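Local structure of yersinopine synthase (Yersinia pestis, 6C4M) at residues Y258-L263 / L404-K409; H408-L413 / R429-F434. The protein catalyses the NADPH-dependent reductive condensation of pyruvate with an amino-acid-derived intermediate, the last step in making the metallophore yersinopine. All blocks are in the same frame, centred on the assembly; numbering follows the deposited sequence.

Contact 1: residues Y258-L263 / L404-K409; sequences YVHPPL and LEDVHK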
loop_
_atom_site.group_PDB
_atom_site.type_symbol
_atom_site.label_atom_id
_atom_site.label_comp_id
_atom_site.label_asym_id
_atom_site.label_seq_id
_atom_site.Cartn_x
_atom_site.Cartn_y
_atom_site.Cartn_z
ATOM N N TYR A 258 17.074 11.121 -5.993
ATOM C CA TYR A 258 15.654 11.442 -5.867
ATOM C C TYR A 258 14.992 10.675 -4.730
ATOM O O TYR A 258 14.166 11.240 -4.007
ATOM C CB TYR A 258 14.919 11.125 -7.179
ATOM C CG TYR A 258 15.354 11.991 -8.331
ATOM C CD1 TYR A 258 14.777 13.231 -8.543
ATOM C CD2 TYR A 258 16.363 11.576 -9.193
ATOM C CE1 TYR A 258 15.183 14.029 -9.616
ATOM C CE2 TYR A 258 16.780 12.366 -10.259
ATOM C CZ TYR A 258 16.197 13.605 -10.451
ATOM O OH TYR A 258 16.586 14.426 -11.505
ATOM N N VAL A 259 15.328 9.398 -4.567
ATOM C CA VAL A 259 14.540 8.479 -3.754
ATOM C C VAL A 259 15.090 8.340 -2.339
ATOM O O VAL A 259 14.325 8.248 -1.375
ATOM C CB VAL A 259 14.479 7.108 -4.453
ATOM C CG1 VAL A 259 13.831 6.045 -3.583
ATOM C CG2 VAL A 259 13.736 7.250 -5.739
ATOM N N HIS A 260 16.403 8.249 -2.193
ATOM C CA HIS A 260 16.972 8.011 -0.867
ATOM C C HIS A 260 16.688 9.119 0.128
ATOM O O HIS A 260 16.338 8.798 1.279
ATOM C CB HIS A 260 18.476 7.753 -0.981
ATOM C CG HIS A 260 18.796 6.346 -1.354
ATOM N ND1 HIS A 260 20.076 5.827 -1.335
ATOM C CD2 HIS A 260 17.995 5.358 -1.819
ATOM C CE1 HIS A 260 20.042 4.570 -1.747
ATOM N NE2 HIS A 260 18.793 4.265 -2.054
ATOM N N PRO A 261 16.878 10.401 -0.168
ATOM C CA PRO A 261 16.783 11.386 0.925
ATOM C C PRO A 261 15.397 11.419 1.553
ATOM O O PRO A 261 15.276 11.477 2.784
ATOM C CB PRO A 261 17.157 12.714 0.251
ATOM C CG PRO A 261 18.149 12.282 -0.838
ATOM C CD PRO A 261 17.505 10.994 -1.366
ATOM N N PRO A 262 14.318 11.351 0.772
ATOM C CA PRO A 262 12.984 11.378 1.415
ATOM C C PRO A 262 12.718 10.175 2.300
ATOM O O PRO A 262 12.113 10.313 3.378
ATOM C CB PRO A 262 12.024 11.423 0.224
ATOM C CG PRO A 262 12.826 12.015 -0.872
ATOM C CD PRO A 262 14.213 11.480 -0.681
ATOM N N LEU A 263 13.156 8.993 1.867
ATOM C CA LEU A 263 12.950 7.769 2.634
ATOM C C LEU A 263 13.921 7.678 3.802
ATOM O O LEU A 263 13.521 7.382 4.930
ATOM C CB LEU A 263 13.123 6.549 1.717
ATOM C CG LEU A 263 11.888 5.972 1.028
ATOM C CD1 LEU A 263 10.952 7.063 0.560
ATOM C CD2 LEU A 263 12.325 5.073 -0.119
ATOM N N LEU A 404 24.680 8.356 4.756
ATOM C CA LEU A 404 25.903 9.176 4.744
ATOM C C LEU A 404 26.228 9.673 3.339
ATOM O O LEU A 404 26.504 10.869 3.135
ATOM C CB LEU A 404 27.075 8.379 5.314
ATOM C CG LEU A 404 28.411 9.133 5.361
ATOM C CD1 LEU A 404 28.312 10.340 6.245
ATOM C CD2 LEU A 404 29.489 8.206 5.851
ATOM N N GLU A 405 26.209 8.769 2.352
ATOM C CA GLU A 405 26.496 9.155 0.964
ATOM C C GLU A 405 25.454 10.146 0.446
ATOM O O GLU A 405 25.798 11.129 -0.233
ATOM C CB GLU A 405 26.538 7.906 0.079
ATOM C CG GLU A 405 27.777 6.981 0.285
ATOM C CD GLU A 405 27.667 5.656 -0.499
ATOM O OE1 GLU A 405 26.867 5.588 -1.460
ATOM O OE2 GLU A 405 28.366 4.684 -0.133
ATOM N N ASP A 406 24.180 9.931 0.818
ATOM C CA ASP A 406 23.073 10.744 0.315
ATOM C C ASP A 406 23.108 12.133 0.920
ATOM O O ASP A 406 22.808 13.126 0.246
ATOM C CB ASP A 406 21.735 10.045 0.624
ATOM C CG ASP A 406 21.731 8.584 0.172
ATOM O OD1 ASP A 406 21.521 8.293 -1.037
ATOM O OD2 ASP A 406 22.009 7.719 1.024
ATOM N N VAL A 407 23.484 12.228 2.187
ATOM C CA VAL A 407 23.624 13.528 2.806
ATOM C C VAL A 407 24.730 14.323 2.123
ATOM O O VAL A 407 24.544 15.493 1.772
ATOM C CB VAL A 407 23.860 13.356 4.310
ATOM C CG1 VAL A 407 24.231 14.647 4.945
ATOM C CG2 VAL A 407 22.528 12.802 4.937
ATOM N N HIS A 408 25.887 13.694 1.899
ATOM C CA HIS A 408 26.971 14.384 1.201
ATOM C C HIS A 408 26.528 14.846 -0.189
ATOM O O HIS A 408 26.705 16.012 -0.559
ATOM C CB HIS A 408 28.179 13.458 1.088
ATOM C CG HIS A 408 28.864 13.180 2.383
ATOM N ND1 HIS A 408 29.657 12.071 2.561
ATOM C CD2 HIS A 408 28.888 13.855 3.558
ATOM C CE1 HIS A 408 30.145 12.069 3.786
ATOM N NE2 HIS A 408 29.679 13.134 4.421
ATOM N N LYS A 409 25.899 13.960 -0.955
ATOM C CA LYS A 409 25.539 14.341 -2.320
ATOM C C LYS A 409 24.550 15.495 -2.334
ATOM O O LYS A 409 24.662 16.415 -3.156
ATOM C CB LYS A 409 24.965 13.149 -3.061
ATOM C CG LYS A 409 25.999 12.073 -3.432
ATOM C CD LYS A 409 25.248 10.833 -3.931
ATOM C CE LYS A 409 26.131 9.616 -4.043
ATOM N NZ LYS A 409 25.366 8.436 -4.545
#
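His-260 and Asp-406 meet here in a histidine–carboxylate hydrogen bond between two helices, 255-264 and 401-419, of this opine dehydrogenase. His-260 is probably the proton donor/acceptor of the reaction, and its side chain lies about 7 Å from the bound NADP. Asp-406 bonds to it from helix 401-419, consistent with a second-shell residue that orients the ring.

The polar part of the contact is one bond. ND1 of His-260 donates to OD1 of Asp-406 over 2.9 Å, with a bent N-H...O angle of 136°. The oxygen sits at the ring edge, close to the imidazole plane, whereas from the acceptor's end the nitrogen arrives on the syn side but well off the carboxylate plane; the two flat groups are turned 69° against each other. Both side chains leave their helices with CG anti to the carbonyl carbon, which carries the imidazole edge and the carboxylate between the helices. Because ND1 is engaged, the bond should restrain rotation of the imidazole, and NE2 is directed away from Asp-406.

The apolar part is looser and comes from the next residue. CG of Pro-261 lies 4.5 Å from CB of Asp-406, and the two CA atoms of this pair, 6.4 Å apart, mark the closest backbone approach. Pro-261 and Pro-262 kink their helix, since neither nitrogen can bond to the preceding turn. Leu-303 of helix 294-313 touches both prolines.

OD1 of Asp-406 also lies against the base of the histidine side chain, 3.1 Å from CB of His-260.

Contact 2: residues H408-L413 / R429-F434; sequences HKLRTL and RLLQRF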
loop_
_atom_site.group_PDB
_atom_site.type_symbol
_atom_site.label_atom_id
_atom_site.label_comp_id
_atom_site.label_asym_id
_atom_site.label_seq_id
_atom_site.Cartn_x
_atom_site.Cartn_y
_atom_site.Cartn_z
ATOM N N HIS A 408 25.887 13.694 1.899
ATOM C CA HIS A 408 26.971 14.384 1.201
ATOM C C HIS A 408 26.528 14.846 -0.189
ATOM O O HIS A 408 26.705 16.012 -0.559
ATOM C CB HIS A 408 28.179 13.458 1.088
ATOM C CG HIS A 408 28.864 13.180 2.383
ATOM N ND1 HIS A 408 29.657 12.071 2.561
ATOM C CD2 HIS A 408 28.888 13.855 3.558
ATOM C CE1 HIS A 408 30.145 12.069 3.786
ATOM N NE2 HIS A 408 29.679 13.134 4.421
ATOM N N LYS A 409 25.899 13.960 -0.955
ATOM C CA LYS A 409 25.539 14.341 -2.320
ATOM C C LYS A 409 24.550 15.495 -2.334
ATOM O O LYS A 409 24.662 16.415 -3.156
ATOM C CB LYS A 409 24.965 13.149 -3.061
ATOM C CG LYS A 409 25.999 12.073 -3.432
ATOM C CD LYS A 409 25.248 10.833 -3.931
ATOM C CE LYS A 409 26.131 9.616 -4.043
ATOM N NZ LYS A 409 25.366 8.436 -4.545
ATOM N N LEU A 410 23.577 15.472 -1.414
ATOM C CA LEU A 410 22.563 16.506 -1.413
ATOM C C LEU A 410 23.102 17.793 -0.819
ATOM O O LEU A 410 22.771 18.882 -1.308
ATOM C CB LEU A 410 21.316 16.003 -0.654
ATOM C CG LEU A 410 20.169 16.987 -0.498
ATOM C CD1 LEU A 410 19.699 17.399 -1.874
ATOM C CD2 LEU A 410 19.045 16.316 0.284
ATOM N N ARG A 411 23.946 17.711 0.216
ATOM C CA ARG A 411 24.524 18.938 0.758
ATOM C C ARG A 411 25.352 19.669 -0.286
ATOM O O ARG A 411 25.278 20.900 -0.401
ATOM C CB ARG A 411 25.387 18.643 1.980
ATOM C CG ARG A 411 26.089 19.905 2.546
ATOM C CD ARG A 411 26.749 19.638 3.889
ATOM N NE ARG A 411 25.785 19.032 4.813
ATOM C CZ ARG A 411 26.001 18.832 6.100
ATOM N NH1 ARG A 411 27.154 19.228 6.631
ATOM N NH2 ARG A 411 25.050 18.262 6.856
ATOM N N THR A 412 26.165 18.935 -1.051
ATOM C CA THR A 412 26.947 19.586 -2.100
ATOM C C THR A 412 26.030 20.367 -3.035
ATOM O O THR A 412 26.288 21.538 -3.337
ATOM C CB THR A 412 27.783 18.554 -2.874
ATOM O OG1 THR A 412 28.792 17.990 -2.009
ATOM C CG2 THR A 412 28.487 19.219 -4.074
ATOM N N LEU A 413 24.922 19.746 -3.469
ATOM C CA LEU A 413 24.002 20.422 -4.384
ATOM C C LEU A 413 23.262 21.575 -3.724
ATOM O O LEU A 413 23.012 22.601 -4.373
ATOM C CB LEU A 413 23.025 19.411 -4.959
ATOM C CG LEU A 413 23.670 18.339 -5.822
ATOM C CD1 LEU A 413 22.751 17.160 -6.127
ATOM C CD2 LEU A 413 24.088 18.973 -7.098
ATOM N N ARG A 429 14.844 21.348 4.193
ATOM C CA ARG A 429 14.132 20.746 5.310
ATOM C C ARG A 429 14.708 19.382 5.642
ATOM O O ARG A 429 14.956 19.074 6.821
ATOM C CB ARG A 429 12.626 20.677 4.989
ATOM C CG ARG A 429 11.830 19.613 5.765
ATOM C CD ARG A 429 10.249 19.756 5.635
ATOM N NE ARG A 429 9.718 19.247 4.364
ATOM C CZ ARG A 429 9.472 19.985 3.272
ATOM N NH1 ARG A 429 9.683 21.301 3.265
ATOM N NH2 ARG A 429 8.998 19.402 2.172
ATOM N N LEU A 430 14.997 18.587 4.606
ATOM C CA LEU A 430 15.565 17.254 4.796
ATOM C C LEU A 430 16.929 17.314 5.474
ATOM O O LEU A 430 17.237 16.487 6.339
ATOM C CB LEU A 430 15.693 16.546 3.454
ATOM C CG LEU A 430 14.453 16.142 2.683
ATOM C CD1 LEU A 430 14.752 15.600 1.285
ATOM C CD2 LEU A 430 13.704 15.095 3.497
ATOM N N LEU A 431 17.791 18.238 5.061
ATOM C CA LEU A 431 19.107 18.286 5.687
ATOM C C LEU A 431 19.065 18.907 7.080
ATOM O O LEU A 431 19.827 18.491 7.956
ATOM C CB LEU A 431 20.083 19.040 4.782
ATOM C CG LEU A 431 20.551 18.235 3.561
ATOM C CD1 LEU A 431 21.439 19.076 2.652
ATOM C CD2 LEU A 431 21.293 16.944 3.949
ATOM N N GLN A 432 18.189 19.893 7.301
ATOM C CA GLN A 432 17.992 20.421 8.645
ATOM C C GLN A 432 17.574 19.320 9.596
ATOM O O GLN A 432 18.055 19.248 10.730
ATOM C CB GLN A 432 16.945 21.523 8.617
ATOM C CG GLN A 432 17.404 22.794 7.975
ATOM C CD GLN A 432 16.307 23.829 7.971
ATOM O OE1 GLN A 432 15.136 23.495 8.164
ATOM N NE2 GLN A 432 16.675 25.092 7.783
ATOM N N ARG A 433 16.664 18.459 9.154
ATOM C CA ARG A 433 16.164 17.396 10.013
ATOM C C ARG A 433 17.275 16.406 10.327
ATOM O O ARG A 433 17.470 16.019 11.484
ATOM C CB ARG A 433 14.980 16.707 9.324
ATOM C CG ARG A 433 14.269 15.651 10.137
ATOM C CD ARG A 433 13.325 14.797 9.270
ATOM N NE ARG A 433 12.205 15.540 8.673
ATOM C CZ ARG A 433 11.683 15.261 7.481
ATOM N NH1 ARG A 433 12.173 14.257 6.780
ATOM N NH2 ARG A 433 10.658 15.966 6.989
ATOM N N PHE A 434 18.028 15.993 9.294
ATOM C CA PHE A 434 19.173 15.109 9.502
ATOM C C PHE A 434 20.190 15.721 10.467
ATOM O O PHE A 434 20.656 15.056 11.411
ATOM C CB PHE A 434 19.886 14.809 8.169
ATOM C CG PHE A 434 21.183 14.116 8.374
ATOM C CD1 PHE A 434 21.192 12.765 8.671
ATOM C CD2 PHE A 434 22.393 14.817 8.355
ATOM C CE1 PHE A 434 22.369 12.101 8.890
ATOM C CE2 PHE A 434 23.585 14.159 8.580
ATOM C CZ PHE A 434 23.571 12.796 8.861
#
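Arg-411 and Leu-431 mark the closest backbone approach, their CA atoms 7.4 Å apart, where helices 401-419 and 425-445 cross with local axes 10.7 Å apart and N-to-C directions at 126°. These two helices follow one another in the chain, joined by a short connection, and pack against each other through leucines.

Leu-431 does most of the reaching. Its CG stands anti to its own carbonyl carbon (chi1 -75°), and the side chain extends across so that CD1 of Leu-431 rests on the backbone of the facing helix, 3.6 Å from CA of Arg-411. CD1 of Leu-431 is also 4.0 Å from CG of Leu-410, which places it against two successive residues. Leu-410 in turn brings its CD2 to 4.1 Å from CG of Leu-431, the two side chains running at a slant to each other. A more distant touch, CD2 of Leu-410 to CD1 of Leu-430 at 4.5 Å, widens the apolar patch. Leu-303 and Tyr-307 of helix 294-313 also lie against Leu-410.

Arg-411 contributes only its backbone and the root of its side chain: its CB is 4.0 Å from CD1 of Leu-431. Beyond that the chain bends at chi3 (-52°), and the guanidinium finds its partners elsewhere, with NH2 hydrogen-bonded to Gln-435 and NH1 in a salt bridge to Asp-457.

No hydrogen bond or salt bridge joins the two segments, so the crossing is held by close apolar packing, while the guanidinium of Arg-411 is satisfied outside it, by Gln-435 on helix 425-445 and, for its charge, by Asp-457 just ahead of helix 459-471.

Contacts 1 and 2 share helix 401-419, overlapping at His-408 and Lys-409, and their centres are 8 Å apart. Asp-406 bonds to His-260, probably the proton donor/acceptor, while one turn on, Leu-410 and Arg-411 receive helix 425-445. The two contacts also touch directly. CB of Pro-261 lies 3.9 Å from CD1 of Leu-430 and 4.1 Å from CD2 of Leu-410, so the residue after His-260 rests on the leucine patch of contact 2. From the shared helix, CG1 of Val-407 packs 3.7 Å from CE2 of Phe-434. The side chains of Leu-410 and His-260 are about 9 Å apart, so the apolar crossing lies close to the probable catalytic histidine without touching it.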